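Local coordinates for Serine/threonine-protein kinase Tel1 (Chaetomium thermophilum, PDB 6SKY), which probably phosphorylates serine and threonine residues that precede glutamine, using ATP, to signal DNA damage and activate checkpoints, at residues W2402-K2416 and R2437-L2449. Residues are numbered along the deposited sequence; the frame is centred on the assembly and turned at random.
Sequences WLEKSEEEVANEVVK and RLQDHNTLFQKLL
Phe2445 turns its ring edge toward one face of the Trp2402 indole, an edge-to-face pair with centroids 5.0 Å apart and planes at 60°, where the helical hairpin formed by 2394-2404 and 2409-2418 packs on helix 2444-2459 in the alpha-helical FAT region. CG anti to the backbone N (chi1 175°) carries the phenyl ring to the indole and under Ser2406 CB, a CH-pi contact 3.7 Å from the centroid; Leu2403 CD2 meets the ring edge at CZ. Val2415 CG1 lies over the rim of the opposite indole face. Leu2448 enters as a knob among Trp2402, Asn2412, Val2415 and Lys2416; the N-to-C directions of helices 2409-2416 and 2444-2449 differ by 28°. Replacing Trp2402 with alanine is likely to open a gap between Phe2445 and Val2415 and leave Asn2412 OD1 without its indole N-H donor. Leu2403 CD2 also lies over one face of the Arg2437 guanidinium. On the solvent side, Leu2444 meets OE2 of the exposed Glu2409 and Glu2413 through CB and CD2, while Lys2416 touches Leu2448 CD2 through CA and CB before its extended chain leads away. Asn2412 ties the turn to Trp2402: ND2 donates to Ser2406 O at 3.2 Å, from above the carbonyl plane, and OD1 accepts Trp2402 NE1 at 3.1 Å, in the indole plane.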
loop_
_atom_site.group_PDB
_atom_site.type_symbol
_atom_site.label_atom_id
_atom_site.label_comp_id
_atom_site.label_asym_id
_atom_site.label_seq_id
_atom_site.Cartn_x
_atom_site.Cartn_y
_atom_site.Cartn_z
ATOM N N TRP A 2402 -0.652 15.469 34.304
ATOM C CA TRP A 2402 -0.743 16.227 35.543
ATOM C C TRP A 2402 0.209 15.692 36.593
ATOM O O TRP A 2402 0.774 16.465 37.367
ATOM C CB TRP A 2402 -2.165 16.194 36.077
ATOM C CG TRP A 2402 -2.364 16.989 37.315
ATOM C CD1 TRP A 2402 -1.738 18.141 37.652
ATOM C CD2 TRP A 2402 -3.257 16.691 38.384
ATOM N NE1 TRP A 2402 -2.186 18.586 38.863
ATOM C CE2 TRP A 2402 -3.122 17.708 39.335
ATOM C CE3 TRP A 2402 -4.163 15.659 38.628
ATOM C CZ2 TRP A 2402 -3.853 17.726 40.509
ATOM C CZ3 TRP A 2402 -4.887 15.681 39.791
ATOM C CH2 TRP A 2402 -4.729 16.704 40.716
ATOM N N LEU A 2403 0.390 14.374 36.655
ATOM C CA LEU A 2403 1.300 13.826 37.647
ATOM C C LEU A 2403 2.750 14.103 37.289
ATOM O O LEU A 2403 3.596 14.179 38.181
ATOM C CB LEU A 2403 1.070 12.328 37.812
ATOM C CG LEU A 2403 -0.277 11.895 38.389
ATOM C CD1 LEU A 2403 -0.249 10.437 38.771
ATOM C CD2 LEU A 2403 -0.660 12.741 39.572
ATOM N N GLU A 2404 3.064 14.262 36.002
ATOM C CA GLU A 2404 4.420 14.671 35.647
ATOM C C GLU A 2404 4.719 16.083 36.127
ATOM O O GLU A 2404 5.849 16.382 36.524
ATOM C CB GLU A 2404 4.630 14.576 34.142
ATOM C CG GLU A 2404 4.810 13.168 33.639
ATOM C CD GLU A 2404 4.858 13.091 32.125
ATOM O OE1 GLU A 2404 4.950 14.155 31.478
ATOM O OE2 GLU A 2404 4.794 11.968 31.583
ATOM N N LYS A 2405 3.724 16.962 36.099
ATOM C CA LYS A 2405 3.883 18.375 36.415
ATOM C C LYS A 2405 3.317 18.720 37.786
ATOM O O LYS A 2405 2.722 19.776 37.973
ATOM C CB LYS A 2405 3.209 19.239 35.360
ATOM C CG LYS A 2405 3.566 18.873 33.957
ATOM C CD LYS A 2405 5.000 19.195 33.681
ATOM C CE LYS A 2405 5.323 18.981 32.231
ATOM N NZ LYS A 2405 6.604 19.636 31.892
ATOM N N SER A 2406 3.481 17.832 38.759
ATOM C CA SER A 2406 2.927 18.098 40.076
ATOM C C SER A 2406 3.612 19.262 40.775
ATOM O O SER A 2406 3.059 19.803 41.736
ATOM C CB SER A 2406 3.007 16.843 40.939
ATOM O OG SER A 2406 4.259 16.204 40.797
ATOM N N GLU A 2407 4.795 19.666 40.316
ATOM C CA GLU A 2407 5.502 20.776 40.942
ATOM C C GLU A 2407 5.189 22.111 40.288
ATOM O O GLU A 2407 5.057 23.122 40.982
ATOM C CB GLU A 2407 7.010 20.534 40.905
ATOM C CG GLU A 2407 7.523 19.701 42.057
ATOM C CD GLU A 2407 7.319 18.227 41.836
ATOM O OE1 GLU A 2407 7.142 17.828 40.669
ATOM O OE2 GLU A 2407 7.336 17.469 42.826
ATOM N N GLU A 2408 5.066 22.134 38.966
ATOM C CA GLU A 2408 4.845 23.373 38.238
ATOM C C GLU A 2408 3.507 23.987 38.611
ATOM O O GLU A 2408 2.457 23.473 38.224
ATOM C CB GLU A 2408 4.919 23.107 36.739
ATOM C CG GLU A 2408 6.049 22.175 36.359
ATOM C CD GLU A 2408 6.405 22.264 34.898
ATOM O OE1 GLU A 2408 5.730 23.016 34.169
ATOM O OE2 GLU A 2408 7.365 21.590 34.476
ATOM N N GLU A 2409 3.534 25.096 39.350
ATOM C CA GLU A 2409 2.314 25.637 39.933
ATOM C C GLU A 2409 1.329 26.141 38.889
ATOM O O GLU A 2409 0.149 26.318 39.205
ATOM C CB GLU A 2409 2.656 26.759 40.909
ATOM C CG GLU A 2409 1.724 26.836 42.104
ATOM C CD GLU A 2409 1.728 25.565 42.941
ATOM O OE1 GLU A 2409 2.755 24.855 42.953
ATOM O OE2 GLU A 2409 0.702 25.274 43.588
ATOM N N VAL A 2410 1.780 26.366 37.658
ATOM C CA VAL A 2410 0.873 26.787 36.597
ATOM C C VAL A 2410 -0.103 25.667 36.253
ATOM O O VAL A 2410 -1.314 25.898 36.089
ATOM C CB VAL A 2410 1.697 27.242 35.382
ATOM C CG1 VAL A 2410 1.101 26.733 34.095
ATOM C CG2 VAL A 2410 1.806 28.754 35.368
ATOM N N ALA A 2411 0.403 24.437 36.155
ATOM C CA ALA A 2411 -0.466 23.294 35.922
ATOM C C ALA A 2411 -1.473 23.144 37.044
ATOM O O ALA A 2411 -2.651 22.864 36.801
ATOM C CB ALA A 2411 0.367 22.026 35.779
ATOM N N ASN A 2412 -1.036 23.345 38.282
ATOM C CA ASN A 2412 -1.948 23.191 39.402
ATOM C C ASN A 2412 -2.993 24.292 39.432
ATOM O O ASN A 2412 -4.127 24.041 39.834
ATOM C CB ASN A 2412 -1.168 23.138 40.705
ATOM C CG ASN A 2412 -0.264 21.938 40.777
ATOM O OD1 ASN A 2412 -0.604 20.872 40.282
ATOM N ND2 ASN A 2412 0.899 22.105 41.379
ATOM N N GLU A 2413 -2.660 25.501 38.982
ATOM C CA GLU A 2413 -3.687 26.537 38.914
ATOM C C GLU A 2413 -4.735 26.211 37.861
ATOM O O GLU A 2413 -5.939 26.364 38.107
ATOM C CB GLU A 2413 -3.060 27.897 38.631
ATOM C CG GLU A 2413 -2.137 28.386 39.722
ATOM C CD GLU A 2413 -2.783 28.376 41.092
ATOM O OE1 GLU A 2413 -3.997 28.652 41.185
ATOM O OE2 GLU A 2413 -2.073 28.092 42.077
ATOM N N VAL A 2414 -4.305 25.750 36.685
ATOM C CA VAL A 2414 -5.279 25.398 35.655
ATOM C C VAL A 2414 -6.164 24.248 36.121
ATOM O O VAL A 2414 -7.390 24.258 35.922
ATOM C CB VAL A 2414 -4.568 25.061 34.337
ATOM C CG1 VAL A 2414 -5.575 24.689 33.291
ATOM C CG2 VAL A 2414 -3.760 26.230 33.880
ATOM N N VAL A 2415 -5.561 23.237 36.745
ATOM C CA VAL A 2415 -6.335 22.100 37.223
ATOM C C VAL A 2415 -7.306 22.536 38.303
ATOM O O VAL A 2415 -8.467 22.122 38.313
ATOM C CB VAL A 2415 -5.401 20.991 37.724
ATOM C CG1 VAL A 2415 -6.198 19.940 38.429
ATOM C CG2 VAL A 2415 -4.656 20.390 36.570
ATOM N N LYS A 2416 -6.850 23.372 39.233
ATOM C CA LYS A 2416 -7.741 23.884 40.262
ATOM C C LYS A 2416 -8.931 24.586 39.647
ATOM O O LYS A 2416 -10.059 24.461 40.133
ATOM C CB LYS A 2416 -6.991 24.840 41.178
ATOM C CG LYS A 2416 -7.901 25.575 42.128
ATOM C CD LYS A 2416 -7.157 26.620 42.913
ATOM C CE LYS A 2416 -8.104 27.389 43.804
ATOM N NZ LYS A 2416 -7.391 28.417 44.595
ATOM N N ARG A 2437 -0.459 8.207 45.051
ATOM C CA ARG A 2437 0.245 9.475 45.132
ATOM C C ARG A 2437 -0.229 10.329 46.294
ATOM O O ARG A 2437 0.172 11.487 46.400
ATOM C CB ARG A 2437 0.086 10.249 43.829
ATOM C CG ARG A 2437 0.619 9.539 42.622
ATOM C CD ARG A 2437 2.122 9.544 42.626
ATOM N NE ARG A 2437 2.642 10.897 42.762
ATOM C CZ ARG A 2437 3.190 11.591 41.775
ATOM N NH1 ARG A 2437 3.308 11.059 40.571
ATOM N NH2 ARG A 2437 3.630 12.816 41.997
ATOM N N LEU A 2438 -1.079 9.790 47.156
ATOM C CA LEU A 2438 -1.591 10.557 48.278
ATOM C C LEU A 2438 -0.497 10.797 49.300
ATOM O O LEU A 2438 0.266 9.892 49.635
ATOM C CB LEU A 2438 -2.751 9.827 48.937
ATOM C CG LEU A 2438 -4.048 9.761 48.159
ATOM C CD1 LEU A 2438 -5.057 8.965 48.925
ATOM C CD2 LEU A 2438 -4.548 11.152 47.932
ATOM N N GLN A 2439 -0.424 12.030 49.790
ATOM C CA GLN A 2439 0.477 12.398 50.867
ATOM C C GLN A 2439 -0.116 13.592 51.588
ATOM O O GLN A 2439 -0.985 14.285 51.061
ATOM C CB GLN A 2439 1.877 12.715 50.353
ATOM C CG GLN A 2439 2.740 11.497 50.202
ATOM C CD GLN A 2439 4.069 11.812 49.607
ATOM O OE1 GLN A 2439 4.370 12.966 49.320
ATOM N NE2 GLN A 2439 4.884 10.791 49.412
ATOM N N ASP A 2440 0.344 13.822 52.803
ATOM C CA ASP A 2440 -0.111 14.964 53.586
ATOM C C ASP A 2440 1.027 15.980 53.597
ATOM O O ASP A 2440 1.907 15.945 54.456
ATOM C CB ASP A 2440 -0.527 14.551 54.982
ATOM C CG ASP A 2440 0.432 13.584 55.603
ATOM O OD1 ASP A 2440 1.143 12.895 54.847
ATOM O OD2 ASP A 2440 0.477 13.508 56.846
ATOM N N HIS A 2441 1.001 16.885 52.622
ATOM C CA HIS A 2441 2.063 17.853 52.443
ATOM C C HIS A 2441 1.592 19.295 52.410
ATOM O O HIS A 2441 2.439 20.193 52.393
ATOM C CB HIS A 2441 2.839 17.562 51.152
ATOM C CG HIS A 2441 3.849 16.472 51.296
ATOM N ND1 HIS A 2441 4.095 15.843 52.495
ATOM C CD2 HIS A 2441 4.680 15.901 50.394
ATOM C CE1 HIS A 2441 5.034 14.931 52.327
ATOM N NE2 HIS A 2441 5.406 14.945 51.061
ATOM N N ASN A 2442 0.287 19.548 52.395
ATOM C CA ASN A 2442 -0.298 20.883 52.376
ATOM C C ASN A 2442 0.005 21.649 51.096
ATOM O O ASN A 2442 -0.257 22.854 51.030
ATOM C CB ASN A 2442 0.146 21.714 53.583
ATOM C CG ASN A 2442 -0.934 22.638 54.075
ATOM O OD1 ASN A 2442 -2.111 22.284 54.072
ATOM N ND2 ASN A 2442 -0.547 23.832 54.494
ATOM N N THR A 2443 0.546 20.989 50.078
ATOM C CA THR A 2443 0.727 21.615 48.782
ATOM C C THR A 2443 -0.621 21.765 48.086
ATOM O O THR A 2443 -1.640 21.246 48.540
ATOM C CB THR A 2443 1.673 20.787 47.920
ATOM O OG1 THR A 2443 2.575 20.072 48.767
ATOM C CG2 THR A 2443 2.474 21.684 47.005
ATOM N N LEU A 2444 -0.629 22.494 46.971
ATOM C CA LEU A 2444 -1.857 22.599 46.194
ATOM C C LEU A 2444 -2.148 21.301 45.458
ATOM O O LEU A 2444 -3.309 20.894 45.340
ATOM C CB LEU A 2444 -1.768 23.765 45.216
ATOM C CG LEU A 2444 -3.007 23.997 44.352
ATOM C CD1 LEU A 2444 -4.239 24.144 45.208
ATOM C CD2 LEU A 2444 -2.824 25.213 43.495
ATOM N N PHE A 2445 -1.108 20.636 44.963
ATOM C CA PHE A 2445 -1.304 19.355 44.304
ATOM C C PHE A 2445 -2.003 18.370 45.222
ATOM O O PHE A 2445 -2.903 17.645 44.794
ATOM C CB PHE A 2445 0.032 18.791 43.842
ATOM C CG PHE A 2445 -0.064 17.421 43.256
ATOM C CD1 PHE A 2445 0.278 16.317 43.995
ATOM C CD2 PHE A 2445 -0.488 17.237 41.966
ATOM C CE1 PHE A 2445 0.191 15.067 43.461
ATOM C CE2 PHE A 2445 -0.570 15.985 41.436
ATOM C CZ PHE A 2445 -0.234 14.904 42.184
ATOM N N GLN A 2446 -1.623 18.342 46.497
ATOM C CA GLN A 2446 -2.257 17.402 47.406
ATOM C C GLN A 2446 -3.660 17.842 47.786
ATOM O O GLN A 2446 -4.537 16.998 47.974
ATOM C CB GLN A 2446 -1.402 17.204 48.650
ATOM C CG GLN A 2446 -0.054 16.603 48.366
ATOM C CD GLN A 2446 -0.146 15.224 47.768
ATOM O OE1 GLN A 2446 0.746 14.789 47.051
ATOM N NE2 GLN A 2446 -1.220 14.517 48.073
ATOM N N LYS A 2447 -3.909 19.142 47.879
ATOM C CA LYS A 2447 -5.261 19.583 48.188
ATOM C C LYS A 2447 -6.216 19.309 47.040
ATOM O O LYS A 2447 -7.421 19.175 47.262
ATOM C CB LYS A 2447 -5.264 21.063 48.544
ATOM C CG LYS A 2447 -4.577 21.353 49.850
ATOM C CD LYS A 2447 -4.677 22.812 50.213
ATOM C CE LYS A 2447 -4.252 23.040 51.650
ATOM N NZ LYS A 2447 -4.511 24.436 52.083
ATOM N N LEU A 2448 -5.704 19.222 45.814
ATOM C CA LEU A 2448 -6.550 18.838 44.690
ATOM C C LEU A 2448 -6.696 17.328 44.597
ATOM O O LEU A 2448 -7.789 16.823 44.325
ATOM C CB LEU A 2448 -5.979 19.386 43.388
ATOM C CG LEU A 2448 -5.865 20.896 43.248
ATOM C CD1 LEU A 2448 -5.007 21.229 42.065
ATOM C CD2 LEU A 2448 -7.226 21.493 43.084
ATOM N N LEU A 2449 -5.614 16.595 44.844
ATOM C CA LEU A 2449 -5.652 15.146 44.716
ATOM C C LEU A 2449 -6.514 14.511 45.794
ATOM O O LEU A 2449 -7.275 13.578 45.518
ATOM C CB LEU A 2449 -4.234 14.596 44.766
ATOM C CG LEU A 2449 -4.060 13.130 44.420
ATOM C CD1 LEU A 2449 -4.696 12.851 43.097
ATOM C CD2 LEU A 2449 -2.608 12.805 44.368
#